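Local coordinates for extracellular solute-binding protein family 5 (Brucella melitensis, PDB 4ONY) that probably binds a peptide or related solute in the periplasm and delivers it to an ABC transporter for uptake across the inner membrane, at residues A[299-304]-A[565-570]; A[272-277]-A[572-577]; A[279-284]-A[344-349]. All blocks are in the same frame, centred on the assembly; numbering follows the deposited sequence. Where two conformers were deposited one is given.

Contact 1. Residues A[299-304]-A[565-570]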
loop_
_atom_site.group_PDB
_atom_site.type_symbol
_atom_site.label_atom_id
_atom_site.label_comp_id
_atom_site.label_asym_id
_atom_site.label_seq_id
_atom_site.Cartn_x
_atom_site.Cartn_y
_atom_site.Cartn_z
ATOM N N LYS A 299 2.418 -24.671 2.723
ATOM C CA LYS A 299 2.591 -23.491 1.876
ATOM C C LYS A 299 1.235 -22.952 1.422
ATOM O O LYS A 299 0.661 -23.466 0.456
ATOM C CB LYS A 299 3.474 -23.852 0.672
ATOM C CG LYS A 299 4.856 -24.317 1.079
ATOM C CD LYS A 299 5.704 -24.681 -0.129
ATOM C CE LYS A 299 6.222 -23.412 -0.765
ATOM N NZ LYS A 299 6.567 -23.670 -2.158
ATOM N N ASP A 300 0.709 -21.932 2.099
ATOM C CA ASP A 300 -0.601 -21.400 1.753
ATOM C C ASP A 300 -0.460 -20.321 0.678
ATOM O O ASP A 300 0.527 -19.585 0.658
ATOM C CB ASP A 300 -1.288 -20.722 2.933
ATOM C CG ASP A 300 -2.264 -21.596 3.646
ATOM O OD1 ASP A 300 -2.591 -22.665 3.145
ATOM O OD2 ASP A 300 -2.713 -21.226 4.741
ATOM N N THR A 301 -1.472 -20.207 -0.160
ATOM C CA THR A 301 -1.568 -19.114 -1.064
ATOM C C THR A 301 -2.945 -18.438 -1.002
ATOM O O THR A 301 -3.954 -19.081 -0.704
ATOM C CB THR A 301 -1.318 -19.568 -2.482
ATOM O OG1 THR A 301 -2.485 -20.240 -2.929
ATOM C CG2 THR A 301 -0.079 -20.471 -2.589
ATOM N N PHE A 302 -2.947 -17.134 -1.263
ATOM C CA PHE A 302 -4.146 -16.314 -1.197
ATOM C C PHE A 302 -4.193 -15.343 -2.381
ATOM O O PHE A 302 -3.177 -15.055 -2.985
ATOM C CB PHE A 302 -4.118 -15.484 0.083
ATOM C CG PHE A 302 -3.911 -16.286 1.344
ATOM C CD1 PHE A 302 -2.640 -16.547 1.799
ATOM C CD2 PHE A 302 -4.969 -16.745 2.076
ATOM C CE1 PHE A 302 -2.419 -17.286 2.941
ATOM C CE2 PHE A 302 -4.785 -17.466 3.224
ATOM C CZ PHE A 302 -3.492 -17.770 3.643
ATOM N N GLU A 303 -5.386 -14.867 -2.725
ATOM C CA GLU A 303 -5.499 -13.826 -3.711
ATOM C C GLU A 303 -6.143 -12.668 -3.067
ATOM O O GLU A 303 -6.808 -12.810 -2.049
ATOM C CB GLU A 303 -6.341 -14.275 -4.899
ATOM C CG GLU A 303 -5.663 -15.342 -5.703
ATOM C CD GLU A 303 -6.559 -15.847 -6.824
ATOM O OE1 GLU A 303 -7.367 -16.781 -6.548
ATOM O OE2 GLU A 303 -6.426 -15.315 -7.946
ATOM N N LYS A 304 -5.932 -11.515 -3.641
ATOM C CA LYS A 304 -6.500 -10.306 -3.090
ATOM C C LYS A 304 -6.982 -9.451 -4.248
ATOM O O LYS A 304 -6.498 -9.594 -5.369
ATOM C CB LYS A 304 -5.470 -9.579 -2.228
ATOM C CG LYS A 304 -4.270 -9.019 -2.980
ATOM C CD LYS A 304 -3.283 -8.453 -1.967
ATOM C CE LYS A 304 -2.022 -7.885 -2.613
ATOM N NZ LYS A 304 -2.268 -6.530 -3.165
ATOM N N TYR A 565 -0.109 -14.250 -6.389
ATOM C CA TYR A 565 -0.648 -14.726 -5.132
ATOM C C TYR A 565 0.198 -14.229 -3.967
ATOM O O TYR A 565 1.415 -14.096 -4.096
ATOM C CB TYR A 565 -0.650 -16.256 -5.131
ATOM C CG TYR A 565 -1.513 -16.883 -6.209
ATOM C CD1 TYR A 565 -2.853 -17.134 -5.976
ATOM C CD2 TYR A 565 -0.991 -17.215 -7.434
ATOM C CE1 TYR A 565 -3.666 -17.702 -6.937
ATOM C CE2 TYR A 565 -1.801 -17.776 -8.439
ATOM C CZ TYR A 565 -3.150 -18.015 -8.184
ATOM O OH TYR A 565 -4.059 -18.592 -9.095
ATOM N N GLN A 566 -0.436 -14.090 -2.819
ATOM C CA GLN A 566 0.239 -13.861 -1.559
ATOM C C GLN A 566 0.632 -15.252 -1.052
ATOM O O GLN A 566 -0.125 -16.228 -1.219
ATOM C CB GLN A 566 -0.704 -13.282 -0.519
ATOM C CG GLN A 566 -1.360 -11.942 -0.862
ATOM C CD GLN A 566 -2.261 -11.461 0.287
ATOM O OE1 GLN A 566 -3.226 -12.133 0.658
ATOM N NE2 GLN A 566 -1.929 -10.286 0.864
ATOM N N TRP A 567 1.784 -15.310 -0.416
ATOM C CA TRP A 567 2.335 -16.557 0.028
ATOM C C TRP A 567 2.631 -16.497 1.487
ATOM O O TRP A 567 3.404 -15.636 1.911
ATOM C CB TRP A 567 3.664 -16.798 -0.724
ATOM C CG TRP A 567 3.594 -17.075 -2.184
ATOM C CD1 TRP A 567 2.580 -17.673 -2.874
ATOM C CD2 TRP A 567 4.641 -16.875 -3.108
ATOM N NE1 TRP A 567 2.909 -17.798 -4.185
ATOM C CE2 TRP A 567 4.187 -17.344 -4.362
ATOM C CE3 TRP A 567 5.914 -16.358 -3.003
ATOM C CZ2 TRP A 567 4.986 -17.328 -5.504
ATOM C CZ3 TRP A 567 6.710 -16.289 -4.166
ATOM C CH2 TRP A 567 6.241 -16.772 -5.391
ATOM N N VAL A 568 2.085 -17.443 2.241
ATOM C CA VAL A 568 2.395 -17.596 3.671
ATOM C C VAL A 568 2.582 -19.073 3.998
ATOM O O VAL A 568 1.681 -19.891 3.782
ATOM C CB VAL A 568 1.284 -17.035 4.599
ATOM C CG1 VAL A 568 1.725 -17.137 6.044
ATOM C CG2 VAL A 568 0.944 -15.581 4.260
ATOM N N ALA A 569 3.775 -19.435 4.466
ATOM C CA ALA A 569 4.028 -20.795 4.913
ATOM C C ALA A 569 3.722 -20.807 6.393
ATOM O O ALA A 569 3.960 -19.807 7.073
ATOM C CB ALA A 569 5.468 -21.214 4.660
ATOM N N ARG A 570 3.115 -21.874 6.876
ATOM C CA ARG A 570 2.723 -21.937 8.273
ATOM C C ARG A 570 2.852 -23.351 8.832
ATOM O O ARG A 570 2.555 -24.339 8.133
ATOM C CB ARG A 570 1.293 -21.426 8.462
ATOM C CG ARG A 570 0.200 -22.327 7.911
ATOM C CD ARG A 570 -1.230 -21.762 8.085
ATOM N NE ARG A 570 -2.077 -22.371 7.077
ATOM C CZ ARG A 570 -2.674 -23.557 7.187
ATOM N NH1 ARG A 570 -2.657 -24.283 8.306
ATOM N NH2 ARG A 570 -3.363 -24.005 6.157
HETATM O O HOH W 1 -6.623 -18.817 -8.341
#
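Asp300 and Val568 face each other as an antiparallel hydrogen-bonded pair, as do Phe302 and Gln566, and the two strands run at 153° with their axes 4.6 Å apart. Each pair is closed by two backbone bonds; that from Asp300 N to Val568 O is 2.8 Å. Thr301 with Trp567, between them, and Lys299 with Ala569, beyond Asp300, are the non-hydrogen-bonded pairs. On the face of Asp300, Phe302, Gln566 and Val568, Arg570 turns its guanidinium edge to the carboxylate of Asp300. Arg570 NE and Asp300 OD2 form a salt bridge, 2.7 Å and nearly straight. NE meets that oxygen from above the carboxylate plane, and the two flat groups are 47° apart. NH2 adds only weak bonds to both oxygens. OD2 is also bonded to His576 NE2, so two side chains hold it. Phe302 CG lies beside the backbone N (chi1 -53°), and the ring's CE1 packs on Val568 CG2 at 4.0 Å.

Strand 566-571 is the middle strand of a three-stranded antiparallel sheet, with 274-277 along its other edge. Its place is consistent with the inter-lobe strands of family 5 solute-binding proteins.

On the face of Thr301 and Trp567, Thr301 CG2 lies 3.9 Å from Trp567 CD1. The indole of Trp567 also stacks on Trp283, and Lys299 NZ bonds to Trp283 O. Beyond the paired residues, Glu303 and Tyr565 lie side by side. Glu303 CG comes within 3.3 Å of Tyr565 CE1. One water joins their ends, 2.8 Å from Glu303 OE1 and 2.7 Å from Tyr565 OH.

Contact 2. Residues A[272-277]-A[572-577]; sequences LDIFIE and DRIEHP
Arg573 grips Asp273 side-on, with NE and NH2 both bonded to the same carboxylate oxygen. Arg573 NH2 lies 2.8 Å from Asp273 OD1 and meets it nearly along the C-O axis. Arg573 NE is also 2.8 Å from Asp273 OD1, but it comes from the anti side, 33° out of the carboxylate plane. OD1 lies close to the guanidinium plane, while the carboxylate itself is turned 78° from that plane. Both bonds are moderately bent, as expected when two donors of one group share an acceptor. The arginine chain is extended from CG to NE, which carries the charged end across to the aspartate although its CB does not point there.

The other oxygen, Asp273 OD2, accepts from the backbone N of Thr48. The buried carboxylate is therefore bonded on both oxygens, and the positive charge beside it would be expected to stabilise its ionised form. Arg573 NH2 has a weak second bond to Gly270 O, and the guanidinium also makes a cation-pi contact with Trp571.

Beside the salt bridge the contact is apolar. Ile574 lies with CG1 3.8 Å from Asp273 CB. Its CG1 stands beside the backbone N (chi1 -57°), and the bend at chi2 brings CD1 to 4.0 Å from the same Asp273 CB. The other branch, Ile574 CG2, reaches Ile274 CG2 at 4.4 Å. Leu47 of strand 46-52 also packs against both Asp273 and Ile574.

The segments do not pair as strands. A salt bridge to a buried aspartate, with a small isoleucine contact next to it, joins the start of strand 274-277 to the turn between strands 566-571 and 574-575, next to strand 46-52 of the four-stranded mixed sheet in this solute-binding fold.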
loop_
_atom_site.group_PDB
_atom_site.type_symbol
_atom_site.label_atom_id
_atom_site.label_comp_id
_atom_site.label_asym_id
_atom_site.label_seq_id
_atom_site.Cartn_x
_atom_site.Cartn_y
_atom_site.Cartn_z
ATOM N N LEU A 272 9.499 -19.800 14.786
ATOM C CA LEU A 272 8.490 -18.938 14.250
ATOM C C LEU A 272 7.376 -19.797 13.674
ATOM O O LEU A 272 7.661 -20.831 13.062
ATOM C CB LEU A 272 9.087 -18.050 13.163
ATOM C CG LEU A 272 10.288 -17.225 13.627
ATOM C CD1 LEU A 272 10.779 -16.399 12.455
ATOM C CD2 LEU A 272 9.923 -16.345 14.829
ATOM N N ASP A 273 6.129 -19.362 13.831
ATOM C CA ASP A 273 4.965 -20.160 13.409
ATOM C C ASP A 273 4.609 -19.982 11.921
ATOM O O ASP A 273 3.993 -20.843 11.346
ATOM C CB ASP A 273 3.741 -19.764 14.232
ATOM C CG ASP A 273 3.858 -20.155 15.710
ATOM O OD1 ASP A 273 4.246 -21.283 15.986
ATOM O OD2 ASP A 273 3.567 -19.310 16.580
ATOM N N ILE A 274 4.980 -18.855 11.328
ATOM C CA ILE A 274 4.671 -18.556 9.934
ATOM C C ILE A 274 5.847 -17.847 9.289
ATOM O O ILE A 274 6.756 -17.387 9.975
ATOM C CB ILE A 274 3.416 -17.648 9.800
ATOM C CG1 ILE A 274 3.672 -16.262 10.408
ATOM C CG2 ILE A 274 2.194 -18.254 10.512
ATOM C CD1 ILE A 274 2.637 -15.227 10.066
ATOM N N PHE A 275 5.831 -17.796 7.969
ATOM C CA PHE A 275 6.818 -17.072 7.206
ATOM C C PHE A 275 6.147 -16.462 6.000
ATOM O O PHE A 275 5.592 -17.180 5.139
ATOM C CB PHE A 275 7.992 -17.985 6.764
ATOM C CG PHE A 275 9.125 -17.235 6.123
ATOM C CD1 PHE A 275 9.090 -16.949 4.772
ATOM C CD2 PHE A 275 10.182 -16.785 6.878
ATOM C CE1 PHE A 275 10.068 -16.210 4.168
ATOM C CE2 PHE A 275 11.204 -16.076 6.280
ATOM C CZ PHE A 275 11.160 -15.795 4.913
ATOM N N ILE A 276 6.143 -15.134 5.955
ATOM C CA ILE A 276 5.436 -14.412 4.885
ATOM C C ILE A 276 6.465 -14.290 3.751
ATOM O O ILE A 276 7.513 -13.674 3.959
ATOM C CB ILE A 276 4.978 -13.036 5.377
ATOM C CG1 ILE A 276 3.917 -13.203 6.461
ATOM C CG2 ILE A 276 4.437 -12.192 4.217
ATOM C CD1 ILE A 276 3.563 -11.929 7.204
ATOM N N GLU A 277 6.194 -14.894 2.590
ATOM C CA GLU A 277 7.199 -15.014 1.527
ATOM C C GLU A 277 6.968 -14.055 0.340
ATOM O O GLU A 277 5.907 -14.063 -0.286
ATOM C CB GLU A 277 7.200 -16.441 0.990
ATOM C CG GLU A 277 8.242 -16.675 -0.085
ATOM C CD GLU A 277 9.637 -16.543 0.488
ATOM O OE1 GLU A 277 10.132 -17.547 1.058
ATOM O OE2 GLU A 277 10.210 -15.429 0.384
ATOM N N ASP A 572 1.254 -26.245 10.930
ATOM C CA ASP A 572 -0.148 -26.619 10.876
ATOM C C ASP A 572 -0.916 -26.431 12.201
ATOM O O ASP A 572 -2.104 -26.592 12.228
ATOM C CB ASP A 572 -0.306 -28.051 10.328
ATOM C CG ASP A 572 0.161 -29.093 11.266
ATOM O OD1 ASP A 572 0.675 -28.816 12.364
ATOM O OD2 ASP A 572 -0.001 -30.244 10.898
ATOM N N ARG A 573 -0.221 -26.076 13.276
ATOM C CA ARG A 573 -0.844 -25.617 14.503
ATOM C C ARG A 573 -1.471 -24.217 14.385
ATOM O O ARG A 573 -2.139 -23.747 15.305
ATOM C CB ARG A 573 0.173 -25.612 15.628
ATOM C CG ARG A 573 1.304 -24.622 15.398
ATOM C CD ARG A 573 2.388 -24.825 16.426
ATOM N NE ARG A 573 3.558 -23.980 16.165
ATOM C CZ ARG A 573 4.765 -24.432 15.864
ATOM N NH1 ARG A 573 4.993 -25.721 15.724
ATOM N NH2 ARG A 573 5.732 -23.577 15.666
ATOM N N ILE A 574 -1.251 -23.546 13.260
ATOM C CA ILE A 574 -1.887 -22.275 12.985
ATOM C C ILE A 574 -2.927 -22.454 11.902
ATOM O O ILE A 574 -2.591 -23.022 10.854
ATOM C CB ILE A 574 -0.860 -21.253 12.463
ATOM C CG1 ILE A 574 0.293 -21.076 13.470
ATOM C CG2 ILE A 574 -1.527 -19.913 12.177
ATOM C CD1 ILE A 574 -0.124 -20.636 14.839
ATOM N N GLU A 575 -4.163 -21.947 12.125
ATOM C CA GLU A 575 -5.232 -22.025 11.129
ATOM C C GLU A 575 -5.842 -20.663 10.816
ATOM O O GLU A 575 -5.588 -19.673 11.525
ATOM C CB GLU A 575 -6.287 -23.007 11.613
ATOM C CG GLU A 575 -5.699 -24.412 11.730
ATOM C CD GLU A 575 -6.736 -25.458 12.098
ATOM O OE1 GLU A 575 -7.852 -25.076 12.503
ATOM O OE2 GLU A 575 -6.453 -26.660 11.964
ATOM N N HIS A 576 -6.628 -20.616 9.764
ATOM C CA HIS A 576 -7.277 -19.375 9.329
ATOM C C HIS A 576 -8.637 -19.672 8.722
ATOM O O HIS A 576 -8.910 -20.822 8.343
ATOM C CB HIS A 576 -6.399 -18.616 8.332
ATOM C CG HIS A 576 -6.094 -19.391 7.096
ATOM N ND1 HIS A 576 -7.036 -19.650 6.114
ATOM C CD2 HIS A 576 -4.946 -19.977 6.681
ATOM C CE1 HIS A 576 -6.486 -20.365 5.156
ATOM N NE2 HIS A 576 -5.218 -20.562 5.467
ATOM N N PRO A 577 -9.494 -18.648 8.631
ATOM C CA PRO A 577 -10.780 -18.889 7.987
ATOM C C PRO A 577 -10.631 -19.316 6.540
ATOM O O PRO A 577 -9.672 -18.928 5.881
ATOM C CB PRO A 577 -11.487 -17.533 8.059
ATOM C CG PRO A 577 -10.789 -16.757 9.095
ATOM C CD PRO A 577 -9.377 -17.268 9.116
#

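Contact 3. Residues A[279-284]-A[344-349]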
loop_
_atom_site.group_PDB
_atom_site.type_symbol
_atom_site.label_atom_id
_atom_site.label_comp_id
_atom_site.label_asym_id
_atom_site.label_seq_id
_atom_site.Cartn_x
_atom_site.Cartn_y
_atom_site.Cartn_z
ATOM N N ASN A 279 9.893 -13.768 -1.959
ATOM C CA ASN A 279 10.970 -14.106 -2.836
ATOM C C ASN A 279 10.634 -15.363 -3.648
ATOM O O ASN A 279 10.506 -16.448 -3.067
ATOM C CB ASN A 279 12.197 -14.314 -1.986
ATOM C CG ASN A 279 13.411 -14.635 -2.813
ATOM O OD1 ASN A 279 13.342 -15.358 -3.811
ATOM N ND2 ASN A 279 14.549 -14.153 -2.366
ATOM N N PRO A 280 10.502 -15.231 -4.983
ATOM C CA PRO A 280 10.007 -16.315 -5.788
ATOM C C PRO A 280 10.965 -17.474 -5.936
ATOM O O PRO A 280 10.513 -18.619 -6.108
ATOM C CB PRO A 280 9.767 -15.682 -7.164
ATOM C CG PRO A 280 10.579 -14.461 -7.181
ATOM C CD PRO A 280 10.770 -14.023 -5.769
ATOM N N ILE A 281 12.256 -17.199 -5.897
ATOM C CA ILE A 281 13.266 -18.242 -5.993
ATOM C C ILE A 281 13.213 -19.084 -4.705
ATOM O O ILE A 281 13.207 -20.337 -4.766
ATOM C CB ILE A 281 14.681 -17.650 -6.209
ATOM C CG1 ILE A 281 14.739 -16.869 -7.528
ATOM C CG2 ILE A 281 15.751 -18.729 -6.217
ATOM C CD1 ILE A 281 14.340 -17.689 -8.739
ATOM N N ARG A 282 13.148 -18.423 -3.559
ATOM C CA ARG A 282 13.055 -19.146 -2.277
ATOM C C ARG A 282 11.790 -20.000 -2.216
ATOM O O ARG A 282 11.832 -21.166 -1.854
ATOM C CB ARG A 282 13.107 -18.182 -1.073
ATOM C CG ARG A 282 13.162 -18.873 0.291
ATOM C CD ARG A 282 13.738 -17.965 1.398
ATOM N NE ARG A 282 12.891 -16.797 1.484
ATOM C CZ ARG A 282 13.294 -15.573 1.778
ATOM N NH1 ARG A 282 14.546 -15.327 2.109
ATOM N NH2 ARG A 282 12.418 -14.611 1.762
ATOM N N TRP A 283 10.656 -19.419 -2.585
ATOM C CA TRP A 283 9.392 -20.161 -2.578
ATOM C C TRP A 283 9.485 -21.423 -3.458
ATOM O O TRP A 283 9.040 -22.472 -3.085
ATOM C CB TRP A 283 8.291 -19.266 -3.098
ATOM C CG TRP A 283 6.839 -19.807 -2.944
ATOM C CD1 TRP A 283 6.010 -20.189 -3.967
ATOM C CD2 TRP A 283 6.082 -19.967 -1.743
ATOM N NE1 TRP A 283 4.795 -20.554 -3.480
ATOM C CE2 TRP A 283 4.799 -20.431 -2.116
ATOM C CE3 TRP A 283 6.341 -19.748 -0.402
ATOM C CZ2 TRP A 283 3.776 -20.667 -1.180
ATOM C CZ3 TRP A 283 5.315 -19.984 0.536
ATOM C CH2 TRP A 283 4.049 -20.430 0.133
ATOM N N GLU A 284 10.102 -21.290 -4.622
ATOM C CA GLU A 284 10.179 -22.361 -5.595
ATOM C C GLU A 284 11.173 -23.430 -5.181
ATOM O O GLU A 284 10.904 -24.575 -5.374
ATOM C CB GLU A 284 10.596 -21.783 -6.942
ATOM C CG GLU A 284 11.036 -22.779 -7.993
ATOM C CD GLU A 284 9.844 -23.497 -8.593
ATOM O OE1 GLU A 284 8.730 -22.928 -8.467
ATOM O OE2 GLU A 284 10.039 -24.598 -9.184
ATOM N N LEU A 344 14.916 -16.158 -15.127
ATOM C CA LEU A 344 15.399 -15.521 -13.905
ATOM C C LEU A 344 14.516 -15.793 -12.673
ATOM O O LEU A 344 15.015 -15.798 -11.550
ATOM C CB LEU A 344 15.455 -14.002 -14.097
ATOM C CG LEU A 344 16.197 -13.441 -15.340
ATOM C CD1 LEU A 344 16.216 -11.916 -15.290
ATOM C CD2 LEU A 344 17.616 -13.968 -15.425
ATOM N N PHE A 345 13.212 -16.003 -12.883
ATOM C CA PHE A 345 12.216 -15.971 -11.803
ATOM C C PHE A 345 11.357 -17.245 -11.699
ATOM O O PHE A 345 10.318 -17.235 -11.055
ATOM C CB PHE A 345 11.304 -14.736 -11.989
ATOM C CG PHE A 345 12.060 -13.441 -12.066
ATOM C CD1 PHE A 345 13.049 -13.134 -11.128
ATOM C CD2 PHE A 345 11.801 -12.528 -13.088
ATOM C CE1 PHE A 345 13.757 -11.947 -11.195
ATOM C CE2 PHE A 345 12.493 -11.317 -13.142
ATOM C CZ PHE A 345 13.466 -11.027 -12.199
ATOM N N ALA A 346 11.821 -18.325 -12.311
ATOM C CA ALA A 346 11.194 -19.648 -12.207
ATOM C C ALA A 346 9.702 -19.595 -12.564
ATOM O O ALA A 346 8.902 -20.351 -12.018
ATOM C CB ALA A 346 11.405 -20.235 -10.805
ATOM N N GLY A 347 9.324 -18.666 -13.450
ATOM C CA GLY A 347 7.951 -18.568 -13.895
ATOM C C GLY A 347 6.964 -18.033 -12.878
ATOM O O GLY A 347 5.769 -18.062 -13.129
ATOM N N GLN A 348 7.427 -17.494 -11.770
ATOM C CA GLN A 348 6.491 -17.172 -10.663
ATOM C C GLN A 348 5.764 -15.862 -10.795
ATOM O O GLN A 348 4.693 -15.683 -10.164
ATOM C CB GLN A 348 7.212 -17.114 -9.320
ATOM C CG GLN A 348 7.806 -18.422 -8.887
ATOM C CD GLN A 348 6.746 -19.481 -8.729
ATOM O OE1 GLN A 348 5.780 -19.313 -8.027
ATOM N NE2 GLN A 348 6.889 -20.540 -9.480
ATOM N N TYR A 349 6.302 -14.952 -11.613
ATOM C CA TYR A 349 5.689 -13.653 -11.752
ATOM C C TYR A 349 4.609 -13.627 -12.850
ATOM O O TYR A 349 4.512 -14.529 -13.694
ATOM C CB TYR A 349 6.729 -12.576 -12.055
ATOM C CG TYR A 349 7.620 -12.135 -10.927
ATOM C CD1 TYR A 349 7.111 -11.485 -9.841
ATOM C CD2 TYR A 349 8.985 -12.313 -10.986
ATOM C CE1 TYR A 349 7.908 -11.050 -8.799
ATOM C CE2 TYR A 349 9.800 -11.882 -9.973
ATOM C CZ TYR A 349 9.252 -11.256 -8.884
ATOM O OH TYR A 349 10.060 -10.839 -7.901
#
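Gln348 reaches across to the first turn of helix 280-285. Its CB packs on Pro280 CB at 3.6 Å, and Gln348 CG lies 3.8 Å from Pro280 CB. The chain then bends at chi2 (-61°), which swings the amide toward the side of Trp283 and Trp567. CD lies near Glu284 OE1. Gln348 OE1 packs against the Trp567 ring and lies more loosely, 4.2 Å from Trp283 CD1, at the edge of that indole. Gln348 NE2 bonds back to Ala346 O at 3.2 Å, within its own type I' turn. Glu284 OE1 is equally near NE2, but the angle is too poor for a hydrogen bond.

Other contacts are van der Waals. Pro280 CG rests 3.9 Å from Tyr349 CZ. Ile281 CD1 sits on the carbonyl oxygen of Leu344, 3.5 Å from Leu344 O. Glu284 CG meets Ala346 CB at 3.8 Å. Asn279 N-caps the helix: its OD1 accepts from Arg282 N at 3.1 Å.

The turn from Phe345 to Gln348 joins helix 337-344 to strand 350-351, an outer strand of the six-stranded sheet. It lies against the N-terminal turn of helix 280-285, while Trp567 of strand 566-571 touches both Pro280 and Gln348.

In the fold
All three contacts lie on the same side of the chain's centre. Contacts 1 and 2 have centres about 10 Å apart and share the three-stranded sheet 274-277, 566-571, 297-302. Contact 3 is about 14 Å from contact 1 and 21 Å from contact 2. Along the chain, contacts 1 and 3 are each nested in the loop closed by contact 2, and their own segments alternate. Strand 274-277 leads straight into helix 280-285, where Glu277 pairs with Arg282. The group runs from the four-stranded sheet that holds 46-52, through the three-stranded sheet, to the six-stranded sheet, consistent with a hinge region between two lobes of the solute-binding fold.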